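Local coordinates for protein response regulator FixJ (Bradyrhizobium japonicum, PDB 5XSO) that acts as the response regulator of an oxygen-sensing two-component system and, once activated by FixL, induces expression of the nitrogen-fixation regulators nifA and fixK, at residues C61-V66 with A124-A129; K78-K81 with P86-I89; Q144-R149 with M208-L213; R158-G163 with K171-E176; T193-Q196 with E202-R205. One frame throughout, in Å; residues are numbered along the deposited sequence. Where two conformers were deposited one is given.

Interaction 1 (C61-V66 with A124-A129); sequences CVVSDV and AMIESA
Two torsions bring Cys61 and Ile126 together: in Cys61 the sulfur SG stands opposite the backbone N (chi1 -178°), and in Ile126 the CG1 branch stands opposite its own carbonyl carbon (chi1 -72°). The contact is a worked example of how a CheY-like receiver domain, a doubly wound (beta/alpha)5 fold, packs a helix on its parallel sheet. The last helix of the domain packs against the central strand 61-65, with their short axes 9.5 Å apart at closest approach and 141° between their N-to-C directions.

Strand alternation selects the residues that take part. Cys61 and Val63, two positions apart, direct their CB atoms at the helix, while the intervening Val62 faces the other side of the sheet and meets Ile20. From the helix, Ile126 and Ala129 answer one turn apart. Cys61 SG lies near both of them, 4.3 Å from Ile126 CG1 and 4.2 Å from Ala129 CB, so toward this helix the sulfur acts as an apolar surface. The four side chains are buried, and the layer is extended by Leu90 and Ile17 of the flanking strands, both touching Ile126. At the far end of the same strand, Asp65 belongs to the probable magnesium site, well clear of the helix.

Two residues on from Cys61, Val63 meets Ile126 with the two side chains at about a right angle. There the CG2 methyl of Val63, set beside its backbone N, comes 4.2 Å from the terminal CD1 of Ile126.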
# COMPACT_ATOMS: atom_id res chain seq x y z
N CYS A 61 11.83 -1.43 2.50
CA CYS A 61 11.21 -2.56 3.17
C CYS A 61 11.31 -2.34 4.68
O CYS A 61 12.39 -2.01 5.19
CB CYS A 61 11.90 -3.87 2.78
SG CYS A 61 11.18 -5.37 3.51
N VAL A 62 10.21 -2.54 5.39
CA VAL A 62 10.21 -2.43 6.85
C VAL A 62 10.49 -3.81 7.46
O VAL A 62 9.88 -4.82 7.06
CB VAL A 62 8.88 -1.85 7.36
CG1 VAL A 62 8.87 -1.80 8.88
CG2 VAL A 62 8.61 -0.49 6.73
N VAL A 63 11.41 -3.86 8.42
CA VAL A 63 11.69 -5.08 9.18
C VAL A 63 11.50 -4.73 10.66
O VAL A 63 12.29 -3.94 11.20
CB VAL A 63 13.10 -5.61 8.91
CG1 VAL A 63 13.40 -6.82 9.80
CG2 VAL A 63 13.28 -5.98 7.41
N SER A 64 10.43 -5.25 11.29
CA SER A 64 10.03 -4.76 12.60
C SER A 64 9.84 -5.91 13.57
O SER A 64 9.34 -6.99 13.20
CB SER A 64 8.74 -3.95 12.51
OG SER A 64 8.24 -3.53 13.79
N ASP A 65 10.30 -5.71 14.80
CA ASP A 65 9.91 -6.57 15.92
C ASP A 65 8.40 -6.59 16.13
O ASP A 65 7.73 -5.55 16.06
CB ASP A 65 10.62 -6.11 17.20
CG ASP A 65 10.44 -7.12 18.35
OD1 ASP A 65 9.54 -6.89 19.18
OD2 ASP A 65 11.18 -8.10 18.40
N VAL A 66 7.87 -7.78 16.43
CA VAL A 66 6.45 -8.02 16.50
C VAL A 66 5.85 -7.33 17.70
O VAL A 66 4.65 -7.01 17.70
CB VAL A 66 6.14 -9.53 16.57
CG1 VAL A 66 6.80 -10.18 17.81
CG2 VAL A 66 4.67 -9.76 16.58
N ALA A 124 17.19 -12.82 1.59
CA ALA A 124 16.36 -13.39 0.53
C ALA A 124 14.90 -12.98 0.66
O ALA A 124 14.19 -12.78 -0.34
CB ALA A 124 16.44 -14.92 0.54
N MET A 125 14.39 -12.93 1.89
CA MET A 125 13.00 -12.53 2.07
C MET A 125 12.82 -11.07 1.69
O MET A 125 11.78 -10.69 1.13
CB MET A 125 12.58 -12.79 3.52
CG MET A 125 11.12 -12.47 3.86
SD MET A 125 10.85 -12.93 5.62
CE MET A 125 10.88 -14.70 5.51
N ILE A 126 13.79 -10.23 2.04
CA ILE A 126 13.71 -8.82 1.69
C ILE A 126 13.71 -8.67 0.18
O ILE A 126 12.96 -7.87 -0.38
CB ILE A 126 14.87 -8.03 2.32
CG1 ILE A 126 14.67 -7.91 3.84
CG2 ILE A 126 15.04 -6.62 1.63
CD1 ILE A 126 16.00 -7.43 4.60
N GLU A 127 14.61 -9.39 -0.50
CA GLU A 127 14.70 -9.23 -1.96
C GLU A 127 13.38 -9.55 -2.62
O GLU A 127 12.94 -8.85 -3.54
CB GLU A 127 15.80 -10.12 -2.55
CG GLU A 127 17.11 -9.43 -2.70
CD GLU A 127 18.05 -10.22 -3.59
OE1 GLU A 127 19.10 -10.66 -3.08
OE2 GLU A 127 17.71 -10.40 -4.79
N SER A 128 12.72 -10.60 -2.14
CA SER A 128 11.43 -10.99 -2.70
C SER A 128 10.37 -9.94 -2.41
O SER A 128 9.60 -9.57 -3.30
CB SER A 128 11.03 -12.35 -2.16
OG SER A 128 9.68 -12.66 -2.42
N ALA A 129 10.35 -9.42 -1.18
CA ALA A 129 9.37 -8.40 -0.77
C ALA A 129 9.50 -7.13 -1.59
O ALA A 129 8.50 -6.52 -1.99
CB ALA A 129 9.60 -8.07 0.71

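Interaction 2 (K78-K81 with P86-I89)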
# COMPACT_ATOMS: atom_id res chain seq x y z
N LYS A 78 -1.85 -1.67 11.19
CA LYS A 78 -3.04 -0.82 11.11
C LYS A 78 -2.67 0.61 10.72
O LYS A 78 -3.31 1.20 9.85
CB LYS A 78 -3.81 -0.85 12.43
CG LYS A 78 -4.60 -2.14 12.57
CD LYS A 78 -5.60 -2.14 13.71
CE LYS A 78 -6.23 -3.53 13.89
NZ LYS A 78 -6.90 -3.71 15.21
N ARG A 79 -1.62 1.17 11.32
CA ARG A 79 -1.19 2.53 10.95
C ARG A 79 -0.67 2.58 9.51
O ARG A 79 -0.95 3.55 8.79
CB ARG A 79 -0.12 3.05 11.91
CG ARG A 79 -0.49 3.05 13.39
CD ARG A 79 -1.34 4.25 13.81
NE ARG A 79 -0.67 5.06 14.83
CZ ARG A 79 -0.61 4.74 16.13
NH1 ARG A 79 -1.16 3.61 16.58
NH2 ARG A 79 0.01 5.55 16.99
N MET A 80 0.11 1.59 9.08
CA MET A 80 0.72 1.66 7.75
C MET A 80 -0.33 1.69 6.67
O MET A 80 -0.19 2.42 5.68
CB MET A 80 1.70 0.50 7.55
CG MET A 80 2.86 0.71 8.44
SD MET A 80 3.91 1.99 7.66
CE MET A 80 4.73 1.06 6.33
N LYS A 81 -1.40 0.91 6.82
CA LYS A 81 -2.42 0.91 5.79
C LYS A 81 -3.34 2.13 5.93
O LYS A 81 -3.85 2.64 4.92
CB LYS A 81 -3.20 -0.40 5.82
CG LYS A 81 -3.86 -0.69 7.14
CD LYS A 81 -4.20 -2.18 7.26
CE LYS A 81 -5.26 -2.60 6.24
NZ LYS A 81 -5.27 -4.09 6.07
N PRO A 86 2.90 1.94 0.57
CA PRO A 86 3.26 0.80 -0.27
C PRO A 86 4.47 0.00 0.25
O PRO A 86 4.87 -0.97 -0.41
CB PRO A 86 3.58 1.47 -1.61
CG PRO A 86 4.13 2.80 -1.21
CD PRO A 86 3.51 3.19 0.11
N PHE A 87 5.02 0.34 1.39
CA PHE A 87 6.23 -0.38 1.86
C PHE A 87 5.87 -1.80 2.27
O PHE A 87 4.97 -1.99 3.09
CB PHE A 87 6.83 0.31 3.07
CG PHE A 87 7.34 1.70 2.85
CD1 PHE A 87 8.00 2.35 3.89
CD2 PHE A 87 7.18 2.38 1.64
CE1 PHE A 87 8.48 3.67 3.73
CE2 PHE A 87 7.67 3.67 1.48
CZ PHE A 87 8.31 4.32 2.52
N PRO A 88 6.58 -2.82 1.80
CA PRO A 88 6.36 -4.16 2.36
C PRO A 88 6.89 -4.23 3.80
O PRO A 88 7.89 -3.58 4.16
CB PRO A 88 7.17 -5.08 1.43
CG PRO A 88 8.29 -4.21 0.90
CD PRO A 88 7.70 -2.79 0.83
N ILE A 89 6.23 -5.05 4.62
CA ILE A 89 6.63 -5.20 6.01
C ILE A 89 6.93 -6.67 6.34
O ILE A 89 6.09 -7.55 6.11
CB ILE A 89 5.56 -4.65 6.97
CG1 ILE A 89 5.26 -3.18 6.65
CG2 ILE A 89 6.06 -4.84 8.43
CD1 ILE A 89 3.89 -2.70 7.18
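The backbone of 78-81 is regular helix, the later part of helix 73-82, and faces the loop 86-89, extended from Phe87 on, that leads into strand 89-93. Their closest CA atoms belong to Met80 and Phe87 and lie 8.3 Å apart, a spacing that leaves room for one layer of side chains. From Phe87 to Ile89 the chain keeps to extended torsions, and CB directions differ from residue to residue: Pro88 turns away from the helix toward helix 119-138, whereas Ile89 points at the helix.

Met80 supplies the whole helix side of the contact. Its chain is bent at both chi2 and chi3 (-77° and -76°), which arches it so that CB, CG and CE all face Ile89. As a result a single methyl, Ile89 CD1, nestles into the curve of the methionine: it lies 3.8 Å from Met80 CG, 3.9 Å from Met80 CB and 3.9 Å from Met80 CE. The methionine methyl also reaches the neighbouring residue, with Met80 CE 3.9 Å from Phe87 CB, the two side chains running roughly perpendicular. It is thus the root of the phenylalanine, more than its ring, that receives the methionine.

Phe50 and Leu54 also touch Met80, and Val62 of the adjoining strand touches both Phe87 and Ile89. The principle is that of the helix-to-strand half of a beta-alpha-beta crossover, in which a helix packs on the start of the strand that follows it; here the unit is strand 61-65, helix 73-82 and strand 89-93 of the receiver domain.

Interaction 3 (Q144-R149 with M208-L213); sequences QDIAAR and MRAGML
Apolar packing carries the contact, and Ile146 supplies all of it from its helix. Its two branches part company: CG2 meets Ala210 CB at 3.7 Å, while CD1 settles against the base of Arg209, 3.5 Å from Arg209 CB and 3.8 Å from Arg209 CD. The two chains cross at about a right angle, and the arginine, bent at chi3 (107°), passes on so that the isoleucine methyl lies over one face of its guanidinium.

Charged groups flank this patch. Arg149 grips Asp145 one turn earlier in a side-on salt bridge, with NE and NH2 both directed at Asp145 OD2, NE at 2.7 Å. The carboxylate oxygen lies in the guanidinium plane, and Ile146 CG1 covers one face of that group; together they limit its rotation.

Here helix 200-209 comes to its end. The chain leaves the helix at Ala210, in what fits a Schellman motif with Gly211, at positive phi, as C-prime residue, although one of its bonds is doubtfully short.

The contact thereby seats helix 140-152 against the C-terminal end of helix 200-209, beside Leu206, while Met212 continues onto helix 155-166.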
# COMPACT_ATOMS: atom_id res chain seq x y z
N GLN A 144 -2.65 7.84 -7.26
CA GLN A 144 -3.24 8.88 -6.45
C GLN A 144 -3.83 9.98 -7.32
O GLN A 144 -4.83 10.59 -6.94
CB GLN A 144 -2.22 9.44 -5.47
CG GLN A 144 -1.98 8.49 -4.23
CD GLN A 144 -3.20 7.58 -3.89
OE1 GLN A 144 -3.20 6.38 -4.22
NE2 GLN A 144 -4.24 8.16 -3.26
N ASP A 145 -3.24 10.23 -8.50
CA ASP A 145 -3.85 11.19 -9.40
C ASP A 145 -5.21 10.68 -9.87
O ASP A 145 -6.19 11.44 -9.88
CB ASP A 145 -2.95 11.50 -10.60
CG ASP A 145 -3.49 12.68 -11.46
OD1 ASP A 145 -3.18 13.86 -11.13
OD2 ASP A 145 -4.26 12.44 -12.42
N ILE A 146 -5.31 9.39 -10.21
CA ILE A 146 -6.57 8.82 -10.67
C ILE A 146 -7.62 8.90 -9.57
O ILE A 146 -8.78 9.28 -9.81
CB ILE A 146 -6.36 7.38 -11.15
CG1 ILE A 146 -5.53 7.37 -12.43
CG2 ILE A 146 -7.70 6.67 -11.38
CD1 ILE A 146 -5.07 6.00 -12.83
N ALA A 147 -7.24 8.54 -8.34
CA ALA A 147 -8.17 8.64 -7.23
C ALA A 147 -8.66 10.07 -7.05
O ALA A 147 -9.83 10.30 -6.73
CB ALA A 147 -7.50 8.15 -5.93
N ALA A 148 -7.76 11.04 -7.22
CA ALA A 148 -8.18 12.43 -7.13
C ALA A 148 -9.22 12.73 -8.21
O ALA A 148 -10.20 13.45 -7.94
CB ALA A 148 -6.99 13.36 -7.28
N ARG A 149 -9.01 12.22 -9.42
CA ARG A 149 -9.97 12.42 -10.50
C ARG A 149 -11.32 11.84 -10.12
O ARG A 149 -12.35 12.49 -10.28
CB ARG A 149 -9.45 11.78 -11.80
CG ARG A 149 -8.30 12.55 -12.44
CD ARG A 149 -7.87 11.87 -13.75
NE ARG A 149 -6.43 11.71 -13.82
CZ ARG A 149 -5.77 10.97 -14.72
NH1 ARG A 149 -6.44 10.31 -15.67
NH2 ARG A 149 -4.44 10.89 -14.67
N MET A 208 -9.75 0.41 -13.08
CA MET A 208 -8.80 -0.60 -12.61
C MET A 208 -7.78 0.03 -11.67
O MET A 208 -7.74 -0.30 -10.48
CB MET A 208 -8.08 -1.28 -13.80
CG MET A 208 -8.90 -2.33 -14.56
SD MET A 208 -8.34 -2.69 -16.25
CE MET A 208 -9.76 -3.49 -16.81
N ARG A 209 -6.97 0.95 -12.19
CA ARG A 209 -5.87 1.53 -11.42
C ARG A 209 -6.33 2.19 -10.14
O ARG A 209 -5.51 2.39 -9.24
CB ARG A 209 -5.10 2.52 -12.28
CG ARG A 209 -4.30 1.86 -13.37
CD ARG A 209 -4.14 2.75 -14.59
NE ARG A 209 -2.77 3.27 -14.72
CZ ARG A 209 -2.40 4.19 -15.60
NH1 ARG A 209 -3.29 4.71 -16.45
NH2 ARG A 209 -1.13 4.60 -15.63
N ALA A 210 -7.60 2.57 -10.03
CA ALA A 210 -8.17 3.05 -8.78
C ALA A 210 -8.82 1.92 -7.99
O ALA A 210 -9.51 2.20 -7.00
CB ALA A 210 -9.18 4.16 -9.04
N GLY A 211 -8.63 0.67 -8.42
CA GLY A 211 -9.17 -0.49 -7.74
C GLY A 211 -10.67 -0.48 -7.58
O GLY A 211 -11.19 -1.08 -6.64
N MET A 212 -11.39 0.19 -8.47
CA MET A 212 -12.83 0.31 -8.30
C MET A 212 -13.58 -0.95 -8.71
O MET A 212 -14.81 -0.97 -8.60
CB MET A 212 -13.37 1.50 -9.08
CG MET A 212 -13.05 2.81 -8.43
SD MET A 212 -13.34 4.24 -9.49
CE MET A 212 -15.09 4.28 -9.74
N LEU A 213 -12.89 -1.97 -9.19
CA LEU A 213 -13.54 -3.21 -9.54
C LEU A 213 -13.14 -4.32 -8.57
O LEU A 213 -12.40 -5.22 -8.96
CB LEU A 213 -13.20 -3.62 -10.97
CG LEU A 213 -13.38 -2.56 -12.06
CD1 LEU A 213 -13.23 -3.21 -13.41
CD2 LEU A 213 -14.73 -1.86 -11.94

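Interaction 4 (R158-G163 with K171-E176); sequences RQVMEG and KLIARE
Ile173 points its CB at helix 155-166, and from there its branches divide the work between Val160 and Gly163. CG2, opposite the backbone N, meets the CG2 methyl of Val160 at 4.1 Å; the two side chains cross at about a right angle. The other branch begins with CG1, which lies 4.1 Å from Gly163 CA. At the tip, CD1 comes down on the main chain itself, 3.9 Å from Gly163 C and 4.2 Å from Val160 O.

Gly163 has no side chain to stand between its CA and the isoleucine, and the CA atoms of Gly163 and Ile173 come to 5.7 Å from each other. Here is the general principle of glycine at a close helix contact: a branched side chain packs directly on the bare main chain.

Leu168 and Ile184 also touch Ile173, and Tyr187 packs on Val160, which makes the site part of a buried core. Nearer the surface, Glu162 OE1 is hydrogen-bonded to Tyr177 OH. Helix 170-177 is the first helix of the helix-turn-helix, and its packing on helix 155-166 is part of the four-helix LuxR-type DNA-binding domain.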
# COMPACT_ATOMS: atom_id res chain seq x y z
N ARG A 158 -20.48 9.94 -10.58
CA ARG A 158 -19.93 8.67 -10.13
C ARG A 158 -20.89 7.53 -10.48
O ARG A 158 -20.46 6.48 -10.97
CB ARG A 158 -19.62 8.76 -8.62
CG ARG A 158 -19.25 7.47 -7.97
CD ARG A 158 -17.82 7.08 -8.41
NE ARG A 158 -17.42 5.86 -7.71
CZ ARG A 158 -16.74 5.84 -6.56
NH1 ARG A 158 -16.36 6.97 -5.97
NH2 ARG A 158 -16.45 4.67 -6.00
N GLN A 159 -22.20 7.74 -10.27
CA GLN A 159 -23.19 6.74 -10.68
C GLN A 159 -23.18 6.48 -12.17
O GLN A 159 -23.32 5.34 -12.61
CB GLN A 159 -24.61 7.19 -10.26
CG GLN A 159 -24.80 7.09 -8.75
CD GLN A 159 -26.15 7.67 -8.32
OE1 GLN A 159 -26.73 8.48 -9.04
NE2 GLN A 159 -26.66 7.23 -7.20
N VAL A 160 -23.11 7.53 -12.98
CA VAL A 160 -23.06 7.35 -14.43
C VAL A 160 -21.80 6.59 -14.84
O VAL A 160 -21.85 5.68 -15.67
CB VAL A 160 -23.18 8.70 -15.17
CG1 VAL A 160 -22.93 8.48 -16.71
CG2 VAL A 160 -24.60 9.34 -14.95
N MET A 161 -20.66 6.91 -14.24
CA MET A 161 -19.44 6.14 -14.50
C MET A 161 -19.65 4.66 -14.18
O MET A 161 -19.28 3.77 -14.96
CB MET A 161 -18.27 6.68 -13.67
CG MET A 161 -17.05 5.71 -13.65
SD MET A 161 -15.69 6.45 -12.73
CE MET A 161 -15.41 7.78 -13.82
N GLU A 162 -20.25 4.39 -13.00
CA GLU A 162 -20.51 3.00 -12.62
C GLU A 162 -21.44 2.32 -13.61
O GLU A 162 -21.20 1.19 -14.02
CB GLU A 162 -21.10 2.97 -11.21
CG GLU A 162 -21.54 1.61 -10.71
CD GLU A 162 -22.13 1.74 -9.33
OE1 GLU A 162 -23.37 1.82 -9.21
OE2 GLU A 162 -21.32 1.81 -8.38
N GLY A 163 -22.53 3.00 -14.00
CA GLY A 163 -23.48 2.42 -14.94
C GLY A 163 -22.87 2.16 -16.31
O GLY A 163 -23.14 1.12 -16.93
N LYS A 171 -30.81 4.68 -21.07
CA LYS A 171 -32.15 4.55 -20.51
C LYS A 171 -32.11 3.79 -19.20
O LYS A 171 -32.79 4.15 -18.22
CB LYS A 171 -33.02 3.83 -21.55
CG LYS A 171 -34.44 3.48 -21.08
CD LYS A 171 -35.36 3.25 -22.28
CE LYS A 171 -34.92 2.09 -23.14
NZ LYS A 171 -35.95 1.86 -24.22
N LEU A 172 -31.29 2.76 -19.13
CA LEU A 172 -31.21 2.01 -17.89
C LEU A 172 -30.41 2.75 -16.82
O LEU A 172 -30.71 2.57 -15.62
CB LEU A 172 -30.61 0.61 -18.09
CG LEU A 172 -31.50 -0.40 -18.85
CD1 LEU A 172 -30.69 -1.63 -19.13
CD2 LEU A 172 -32.72 -0.74 -17.99
N ILE A 173 -29.40 3.54 -17.20
CA ILE A 173 -28.72 4.35 -16.18
C ILE A 173 -29.72 5.31 -15.53
O ILE A 173 -29.80 5.41 -14.30
CB ILE A 173 -27.52 5.11 -16.79
CG1 ILE A 173 -26.45 4.09 -17.21
CG2 ILE A 173 -26.92 6.10 -15.70
CD1 ILE A 173 -25.18 4.76 -17.97
N ALA A 174 -30.51 6.01 -16.35
CA ALA A 174 -31.55 6.91 -15.86
C ALA A 174 -32.50 6.19 -14.91
O ALA A 174 -32.83 6.68 -13.81
CB ALA A 174 -32.32 7.49 -17.07
N ARG A 175 -32.97 5.01 -15.32
CA ARG A 175 -33.95 4.29 -14.51
C ARG A 175 -33.33 3.75 -13.23
O ARG A 175 -33.96 3.77 -12.16
CB ARG A 175 -34.55 3.15 -15.35
CG ARG A 175 -35.63 2.34 -14.66
CD ARG A 175 -36.31 1.41 -15.70
NE ARG A 175 -35.70 0.08 -15.77
CZ ARG A 175 -36.21 -0.93 -16.46
NH1 ARG A 175 -37.34 -0.77 -17.14
NH2 ARG A 175 -35.61 -2.11 -16.46
N GLU A 176 -32.10 3.25 -13.32
CA GLU A 176 -31.48 2.60 -12.17
C GLU A 176 -31.20 3.59 -11.07
O GLU A 176 -31.41 3.31 -9.87
CB GLU A 176 -30.17 1.93 -12.60
CG GLU A 176 -29.27 1.56 -11.43
CD GLU A 176 -29.47 0.11 -11.00
OE1 GLU A 176 -28.91 -0.28 -9.96
OE2 GLU A 176 -30.18 -0.63 -11.72

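Interaction 5 (T193-Q196 with E202-R205). With FMT (formic acid), chain I.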
# COMPACT_ATOMS: atom_id res chain seq x y z
N THR A 193 -14.31 13.94 -19.24
CA THR A 193 -13.37 15.08 -19.08
C THR A 193 -12.63 15.02 -17.74
O THR A 193 -11.39 15.20 -17.69
CB THR A 193 -14.14 16.40 -19.22
OG1 THR A 193 -14.74 16.45 -20.51
CG2 THR A 193 -13.17 17.63 -19.09
N LYS A 194 -13.35 14.77 -16.64
CA LYS A 194 -12.72 14.77 -15.33
C LYS A 194 -11.78 13.58 -15.19
O LYS A 194 -10.70 13.71 -14.59
CB LYS A 194 -13.80 14.72 -14.24
CG LYS A 194 -14.54 16.04 -14.02
CD LYS A 194 -15.53 15.88 -12.88
CE LYS A 194 -16.23 17.25 -12.55
NZ LYS A 194 -17.20 17.11 -11.39
N MET A 195 -12.12 12.45 -15.78
CA MET A 195 -11.26 11.28 -15.72
C MET A 195 -10.16 11.30 -16.78
O MET A 195 -9.21 10.51 -16.67
CB MET A 195 -12.08 10.00 -15.88
CG MET A 195 -13.04 9.70 -14.76
SD MET A 195 -12.28 9.66 -13.10
CE MET A 195 -11.13 8.35 -13.45
N GLN A 196 -10.26 12.19 -17.75
CA GLN A 196 -9.36 12.22 -18.92
C GLN A 196 -9.37 10.87 -19.63
O GLN A 196 -8.32 10.26 -19.90
CB GLN A 196 -7.95 12.65 -18.51
CG GLN A 196 -8.00 14.15 -18.16
CD GLN A 196 -8.23 15.03 -19.41
OE1 GLN A 196 -7.28 15.26 -20.18
NE2 GLN A 196 -9.48 15.57 -19.61
N GLU A 202 -10.91 2.94 -21.85
CA GLU A 202 -9.99 3.75 -21.06
C GLU A 202 -10.58 4.05 -19.69
O GLU A 202 -9.88 3.98 -18.67
CB GLU A 202 -9.67 5.07 -21.77
CG GLU A 202 -8.72 4.89 -22.92
CD GLU A 202 -7.98 6.19 -23.29
OE1 GLU A 202 -8.25 7.30 -22.71
OE2 GLU A 202 -7.05 6.05 -24.15
N LEU A 203 -11.88 4.35 -19.66
CA LEU A 203 -12.54 4.58 -18.37
C LEU A 203 -12.46 3.35 -17.47
O LEU A 203 -12.17 3.45 -16.26
CB LEU A 203 -14.01 4.98 -18.63
CG LEU A 203 -14.82 5.41 -17.40
CD1 LEU A 203 -14.20 6.74 -16.86
CD2 LEU A 203 -16.27 5.71 -17.83
N VAL A 204 -12.67 2.16 -18.05
CA VAL A 204 -12.49 0.91 -17.31
C VAL A 204 -11.08 0.78 -16.74
O VAL A 204 -10.89 0.41 -15.57
CB VAL A 204 -12.83 -0.28 -18.23
CG1 VAL A 204 -12.35 -1.61 -17.64
CG2 VAL A 204 -14.32 -0.32 -18.47
N ARG A 205 -10.06 1.05 -17.55
CA ARG A 205 -8.71 0.84 -17.04
C ARG A 205 -8.36 1.84 -15.95
O ARG A 205 -7.58 1.52 -15.04
CB ARG A 205 -7.67 0.92 -18.15
CG ARG A 205 -7.91 0.10 -19.39
CD ARG A 205 -6.65 0.00 -20.18
NE ARG A 205 -6.81 -1.01 -21.20
CZ ARG A 205 -6.63 -2.31 -20.96
NH1 ARG A 205 -6.24 -2.74 -19.76
NH2 ARG A 205 -6.84 -3.15 -21.93
C FMT I . -18.34 19.52 -9.79
O1 FMT I . -18.04 18.97 -8.73
O2 FMT I . -17.52 19.83 -10.67
O HOH W 1 -6.51 9.55 -21.94
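Met195 and Leu203 make the apolar part of this contact. The methionine is coiled, with chi2 and chi3 both bent, which presents its CB and CG rather than its end: Leu203 CD1 lies 3.8 Å from Met195 CG and 4.0 Å from Met195 CB. Leucine comes from the next helix with CG opposite the backbone N (chi1 -173°), a torsion that swings its tip closer to the methionine than its CB direction alone would suggest. The two chains cross at about a right angle, and Val191 and Met192, a turn or so back along helix 184-195, also touch the leucine.

This is the turn between the recognition helix of the LuxR-type helix-turn-helix domain and its last helix. Helix 184-195 ends in a Schellman motif with Gln196 at the C-prime position, its phi positive. The glutamine side chain folds back onto its own helix, NE2 donating to Thr193 O at 2.7 Å, nearly straight at 171° and on a lone pair in the carbonyl plane.

On helix 200-209, Glu202 is extended beyond CG and its OE1 accepts from Asn198 N. A water bridges the segments, donating to Gln196 O at 2.8 Å and to Glu202 OE1 at 2.9 Å. Lys194, likewise extended beyond CG, pairs with Glu157 and makes a weak bond from NZ to O2 of a formic acid molecule, 2.8 Å away, probably left by the crystallisation liquor.

The five contacts fall into two groups that follow the modular build of the chain. Interactions 1 and 2 belong to the receiver domain, their centres 12 Å apart, with 2 nested inside the loop closed by 1; they meet through Pro88, whose O is the probable hydrogen-bond acceptor of Val62 N. Interactions 3, 4 and 5 form the helical half: 3 encloses both 4 and 5 in sequence, and 3 and 5 share helix 200-209, with centres 10 Å apart. The centres of 4 and 5 are 16 Å apart. Between the groups, interactions 1 and 4 lie about 45 Å apart, centre to centre, consistent with an extended, unphosphorylated monomer whose signalling and DNA-binding parts pack as separate units.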